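Local atomic coordinates of methyltransferase-like protein (Saccharopolyspora spinosa, PDB entry 4PNE), a protein that catalyses a [4+2] cycloaddition in spinosyn biosynthesis, using a fold like that of SAM-dependent methyltransferases. Residues Leu170-Leu184 against Arg219-Ala233. Sequence-based numbering, arbitrary orientation.
Sequences LLEMSEPDRAIREIL and RICLAEQLLESLRAA. With SAH (S-adenosyl-L-homocysteine), chain C.
Both methyl groups of Leu171 close on Cys221, CD1 lying 3.8 Å from Cys221 CB, while CD2 rests against the aliphatic part of Arg219. The backbone of Leu171 is joined to that same arginine through a water, which donates to Leu171 O and accepts from Arg219 N. Next along the chain, Glu172 and Met173 turn the other way, to S-adenosyl-L-homocysteine: Glu172 OE1 approaches C5' of the ligand at 3.2 Å, its other carboxylate oxygen being bound by Tyr43, and Met173 borders the adenine. The carbonyl of Met173, however, faces Arg219. With CG anti to the backbone N (chi1 174°) and a bend at chi3, the arginine brings its guanidinium edge to this turn, and NH1 donates to Met173 O at 2.7 Å, nearly in the guanidinium plane. Weak bonds from NH2 to Met173 O and Ser174 O add to the grip, a worked example of one buried arginine tying down a loop by its carbonyl oxygens. Over one guanidinium face sits Pro176, its CG 3.4 Å from Arg219 NH1.

Further along the helix that Pro176 begins, the contact passes to helix 223-233. Asp177 OD1 receives Ser229 OG at 3.0 Å through its syn lone pair, and a second water donates to both Asp177 OD1 and Ser229 O. Ile180 meets Leu230 at about a right angle, and its CG2 presses on Ala233 CB at 3.4 Å, tighter than ordinary van der Waals contact; the methyl of Ala233 also meets Arg181 CG, and its small size is consistent with the close approach of the backbones at Arg181 and Ala233.

The segment 176-184 of helix 176-186 thus crosses helix 223-233 at 48°, with the segment axes 9.4 Å apart at closest approach, both packed on the mixed sheet of a Rossmann-like methyltransferase fold: Leu171, Leu226 and Leu230 reach strand 191-200, and the two leucines of the second helix also touch Leu295 on strand 290-298.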
# COMPACT_ATOMS: atom_id res chain seq x y z
N LEU A 170 -1.44 3.97 4.55
CA LEU A 170 -1.85 4.81 5.68
C LEU A 170 -0.69 5.13 6.62
O LEU A 170 -0.61 6.23 7.16
CB LEU A 170 -2.97 4.12 6.48
CG LEU A 170 -4.31 3.97 5.75
CD1 LEU A 170 -5.29 3.22 6.59
CD2 LEU A 170 -4.86 5.34 5.41
N LEU A 171 0.22 4.19 6.84
CA LEU A 171 1.25 4.45 7.82
C LEU A 171 2.34 5.40 7.30
O LEU A 171 3.14 5.91 8.07
CB LEU A 171 1.87 3.14 8.31
CG LEU A 171 0.96 2.30 9.20
CD1 LEU A 171 1.74 1.11 9.72
CD2 LEU A 171 0.42 3.07 10.40
N GLU A 172 2.31 5.70 6.01
CA GLU A 172 3.22 6.70 5.45
C GLU A 172 2.75 8.12 5.63
O GLU A 172 3.47 9.06 5.31
CB GLU A 172 3.41 6.46 3.95
CG GLU A 172 4.14 5.19 3.71
CD GLU A 172 4.53 4.99 2.27
OE1 GLU A 172 4.07 5.74 1.38
OE2 GLU A 172 5.33 4.08 2.05
N MET A 173 1.53 8.30 6.09
CA MET A 173 0.95 9.62 6.14
C MET A 173 1.26 10.33 7.44
O MET A 173 1.33 9.68 8.47
CB MET A 173 -0.54 9.50 5.92
CG MET A 173 -0.80 8.73 4.65
SD MET A 173 -2.53 8.70 4.26
CE MET A 173 -2.51 7.69 2.78
N SER A 174 1.41 11.65 7.40
CA SER A 174 1.78 12.37 8.61
C SER A 174 0.66 12.27 9.63
O SER A 174 0.91 12.13 10.81
CB SER A 174 2.12 13.84 8.31
OG SER A 174 1.03 14.53 7.72
N GLU A 175 -0.58 12.29 9.15
CA GLU A 175 -1.76 12.22 10.01
C GLU A 175 -2.72 11.15 9.48
O GLU A 175 -3.66 11.48 8.75
CB GLU A 175 -2.46 13.57 10.08
CG GLU A 175 -1.64 14.66 10.75
CD GLU A 175 -2.31 16.02 10.66
OE1 GLU A 175 -3.33 16.23 11.35
OE2 GLU A 175 -1.81 16.88 9.90
N PRO A 176 -2.46 9.88 9.82
CA PRO A 176 -3.26 8.79 9.23
C PRO A 176 -4.72 8.89 9.61
O PRO A 176 -5.57 8.46 8.85
CB PRO A 176 -2.66 7.53 9.83
CG PRO A 176 -1.33 7.90 10.34
CD PRO A 176 -1.32 9.39 10.60
N ASP A 177 -5.01 9.42 10.79
CA ASP A 177 -6.40 9.47 11.24
C ASP A 177 -7.19 10.40 10.36
O ASP A 177 -8.37 10.19 10.16
CB ASP A 177 -6.48 9.91 12.70
CG ASP A 177 -5.84 8.91 13.64
OD1 ASP A 177 -6.42 7.82 13.86
OD2 ASP A 177 -4.75 9.22 14.18
N ARG A 178 -6.54 11.45 9.88
CA ARG A 178 -7.14 12.41 8.99
C ARG A 178 -7.48 11.77 7.66
O ARG A 178 -8.56 11.95 7.14
CB ARG A 178 -6.20 13.58 8.76
CG ARG A 178 -6.76 14.66 7.88
CD ARG A 178 -5.78 15.82 7.77
NE ARG A 178 -5.47 16.39 9.08
CZ ARG A 178 -6.21 17.32 9.68
NH1 ARG A 178 -7.32 17.77 9.10
NH2 ARG A 178 -5.84 17.78 10.87
N ALA A 179 -6.55 10.99 7.12
CA ALA A 179 -6.82 10.26 5.88
C ALA A 179 -7.95 9.24 6.07
O ALA A 179 -8.80 9.03 5.20
CB ALA A 179 -5.58 9.58 5.41
N ILE A 180 -7.95 8.56 7.21
CA ILE A 180 -8.99 7.58 7.46
C ILE A 180 -10.39 8.24 7.48
O ILE A 180 -11.34 7.71 6.90
CB ILE A 180 -8.72 6.85 8.78
CG1 ILE A 180 -7.54 5.87 8.61
CG2 ILE A 180 -9.97 6.10 9.24
CD1 ILE A 180 -7.04 5.33 9.90
N ARG A 181 -10.51 9.39 8.13
CA ARG A 181 -11.78 10.11 8.13
C ARG A 181 -12.16 10.57 6.71
O ARG A 181 -13.34 10.58 6.38
CB ARG A 181 -11.71 11.30 9.09
CG ARG A 181 -11.60 10.87 10.52
CD ARG A 181 -11.84 12.00 11.51
NE ARG A 181 -10.84 13.05 11.37
CZ ARG A 181 -9.67 13.09 11.99
NH1 ARG A 181 -9.29 12.12 12.81
NH2 ARG A 181 -8.85 14.11 11.77
N GLU A 182 -11.19 10.92 5.88
CA GLU A 182 -11.51 11.33 4.52
C GLU A 182 -12.02 10.16 3.69
O GLU A 182 -12.97 10.29 2.90
CB GLU A 182 -10.27 11.92 3.86
CG GLU A 182 -10.06 13.38 4.18
CD GLU A 182 -11.15 14.26 3.58
OE1 GLU A 182 -12.21 14.49 4.23
OE2 GLU A 182 -10.96 14.69 2.42
N ILE A 183 -11.39 9.01 3.87
CA ILE A 183 -11.85 7.82 3.16
C ILE A 183 -13.28 7.50 3.57
O ILE A 183 -14.13 7.19 2.72
CB ILE A 183 -10.92 6.59 3.40
CG1 ILE A 183 -9.55 6.84 2.80
CG2 ILE A 183 -11.52 5.36 2.74
CD1 ILE A 183 -8.49 5.88 3.26
N LEU A 184 -13.57 7.57 4.86
CA LEU A 184 -14.93 7.33 5.34
C LEU A 184 -15.90 8.31 4.70
O LEU A 184 -16.98 7.91 4.29
CB LEU A 184 -15.00 7.43 6.86
CG LEU A 184 -16.35 7.05 7.47
CD1 LEU A 184 -16.54 5.56 7.45
CD2 LEU A 184 -16.38 7.53 8.92
N ARG A 219 6.69 4.04 10.04
CA ARG A 219 6.08 4.16 11.38
C ARG A 219 5.78 2.75 11.95
O ARG A 219 5.27 1.89 11.24
CB ARG A 219 4.80 5.00 11.26
CG ARG A 219 3.98 5.09 12.51
CD ARG A 219 2.66 5.79 12.21
NE ARG A 219 2.76 7.25 12.23
CZ ARG A 219 2.45 8.06 11.22
NH1 ARG A 219 2.06 7.57 10.05
NH2 ARG A 219 2.55 9.38 11.35
N ILE A 220 6.14 2.50 13.20
CA ILE A 220 5.82 1.24 13.87
C ILE A 220 4.41 1.33 14.45
O ILE A 220 4.07 2.27 15.17
CB ILE A 220 6.83 0.89 14.99
CG1 ILE A 220 8.27 0.93 14.45
CG2 ILE A 220 6.51 -0.46 15.66
CD1 ILE A 220 9.29 0.32 15.36
N CYS A 221 3.60 0.34 14.13
CA CYS A 221 2.22 0.32 14.58
C CYS A 221 1.77 -1.13 14.76
O CYS A 221 2.04 -1.98 13.89
CB CYS A 221 1.38 1.06 13.52
SG CYS A 221 -0.34 1.27 13.86
N LEU A 222 1.01 -1.41 15.81
CA LEU A 222 0.31 -2.70 15.93
C LEU A 222 -0.94 -2.75 15.04
O LEU A 222 -1.59 -1.73 14.82
CB LEU A 222 -0.13 -2.93 17.38
CG LEU A 222 0.97 -2.99 18.43
CD1 LEU A 222 0.36 -2.83 19.82
CD2 LEU A 222 1.70 -4.30 18.33
N ALA A 223 -1.30 -3.93 14.55
CA ALA A 223 -2.56 -4.09 13.85
C ALA A 223 -3.73 -3.65 14.72
O ALA A 223 -4.68 -3.04 14.24
CB ALA A 223 -2.75 -5.52 13.41
N GLU A 224 -3.64 -3.96 16.01
CA GLU A 224 -4.67 -3.59 16.97
C GLU A 224 -4.85 -2.07 17.04
O GLU A 224 -5.96 -1.59 17.27
CB GLU A 224 -4.31 -4.15 18.36
CG GLU A 224 -4.27 -5.69 18.43
CD GLU A 224 -2.90 -6.32 18.13
OE1 GLU A 224 -2.02 -5.72 17.45
OE2 GLU A 224 -2.70 -7.47 18.59
N GLN A 225 -3.76 -1.33 16.81
CA GLN A 225 -3.79 0.14 16.85
C GLN A 225 -4.42 0.70 15.58
O GLN A 225 -5.16 1.68 15.61
CB GLN A 225 -2.38 0.69 17.04
CG GLN A 225 -1.88 0.45 18.46
CD GLN A 225 -0.42 0.79 18.68
OE1 GLN A 225 0.44 0.52 17.84
NE2 GLN A 225 -0.13 1.36 19.82
N LEU A 226 -4.10 0.07 14.46
CA LEU A 226 -4.73 0.39 13.19
C LEU A 226 -6.25 0.17 13.27
O LEU A 226 -7.03 1.00 12.82
CB LEU A 226 -4.15 -0.47 12.06
CG LEU A 226 -3.21 0.17 11.06
CD1 LEU A 226 -2.73 -0.92 10.10
CD2 LEU A 226 -3.95 1.25 10.29
N LEU A 227 -6.65 -0.97 13.84
CA LEU A 227 -8.07 -1.28 13.99
C LEU A 227 -8.77 -0.23 14.80
O LEU A 227 -9.85 0.24 14.44
CB LEU A 227 -8.29 -2.63 14.65
CG LEU A 227 -8.11 -3.83 13.75
CD1 LEU A 227 -8.01 -5.05 14.62
CD2 LEU A 227 -9.26 -3.94 12.77
N GLU A 228 -8.15 0.16 15.91
CA GLU A 228 -8.76 1.12 16.78
C GLU A 228 -8.90 2.52 16.12
O GLU A 228 -9.91 3.20 16.29
CB GLU A 228 -7.99 1.19 18.09
CG GLU A 228 -8.70 1.98 19.15
CD GLU A 228 -10.18 1.59 19.33
OE1 GLU A 228 -10.51 0.39 19.24
OE2 GLU A 228 -11.01 2.50 19.58
N SER A 229 -7.90 2.94 15.34
CA SER A 229 -8.06 4.15 14.55
C SER A 229 -9.20 4.08 13.53
O SER A 229 -9.93 5.04 13.33
CB SER A 229 -6.73 4.46 13.85
OG SER A 229 -5.80 4.99 14.80
N LEU A 230 -9.34 2.94 12.85
CA LEU A 230 -10.44 2.78 11.89
C LEU A 230 -11.79 2.86 12.58
O LEU A 230 -12.68 3.59 12.11
CB LEU A 230 -10.31 1.44 11.18
CG LEU A 230 -9.14 1.28 10.20
CD1 LEU A 230 -9.02 -0.17 9.77
CD2 LEU A 230 -9.35 2.16 8.98
N ARG A 231 -11.94 2.13 13.69
CA ARG A 231 -13.19 2.16 14.46
C ARG A 231 -13.51 3.55 14.96
O ARG A 231 -14.66 3.99 14.89
CB ARG A 231 -13.10 1.23 15.67
CG ARG A 231 -13.33 -0.22 15.36
CD ARG A 231 -13.72 -0.99 16.62
NE ARG A 231 -14.16 -2.35 16.31
CZ ARG A 231 -13.36 -3.42 16.27
NH1 ARG A 231 -12.05 -3.31 16.51
NH2 ARG A 231 -13.88 -4.61 15.99
N ALA A 232 -12.51 4.21 15.51
CA ALA A 232 -12.69 5.53 16.09
C ALA A 232 -13.18 6.53 15.04
O ALA A 232 -13.93 7.46 15.37
CB ALA A 232 -11.40 5.99 16.71
N ALA A 233 -12.80 6.32 13.78
CA ALA A 233 -13.20 7.22 12.73
C ALA A 233 -14.66 7.02 12.33
O ALA A 233 -15.25 7.90 11.71
CB ALA A 233 -12.30 7.04 11.52
N SAH C . -0.74 0.56 -2.89
CA SAH C . 0.45 0.50 -3.74
CB SAH C . 1.63 1.33 -3.23
CG SAH C . 1.99 1.25 -1.77
SD SAH C . 3.51 2.16 -1.43
C SAH C . 0.87 -0.93 -3.91
O SAH C . 1.64 -1.23 -4.81
OXT SAH C . 0.35 -1.80 -3.21
C5' SAH C . 2.75 3.58 -0.59
C4' SAH C . 1.98 4.51 -1.51
O4' SAH C . 1.25 5.44 -0.74
C3' SAH C . 2.86 5.34 -2.43
O3' SAH C . 2.26 5.26 -3.71
C2' SAH C . 2.79 6.74 -1.84
O2' SAH C . 3.01 7.83 -2.73
C1' SAH C . 1.37 6.74 -1.27
N9 SAH C . 1.16 7.79 -0.27
C8 SAH C . 1.89 8.14 0.82
N7 SAH C . 1.34 9.21 1.43
C5 SAH C . 0.25 9.56 0.71
C6 SAH C . -0.67 10.58 0.85
N6 SAH C . -0.62 11.44 1.85
N1 SAH C . -1.69 10.67 -0.04
C2 SAH C . -1.80 9.78 -1.09
N3 SAH C . -0.87 8.80 -1.26
C4 SAH C . 0.13 8.68 -0.35
O HOH W 1 5.84 6.03 8.08
O HOH W 2 -9.11 7.59 13.82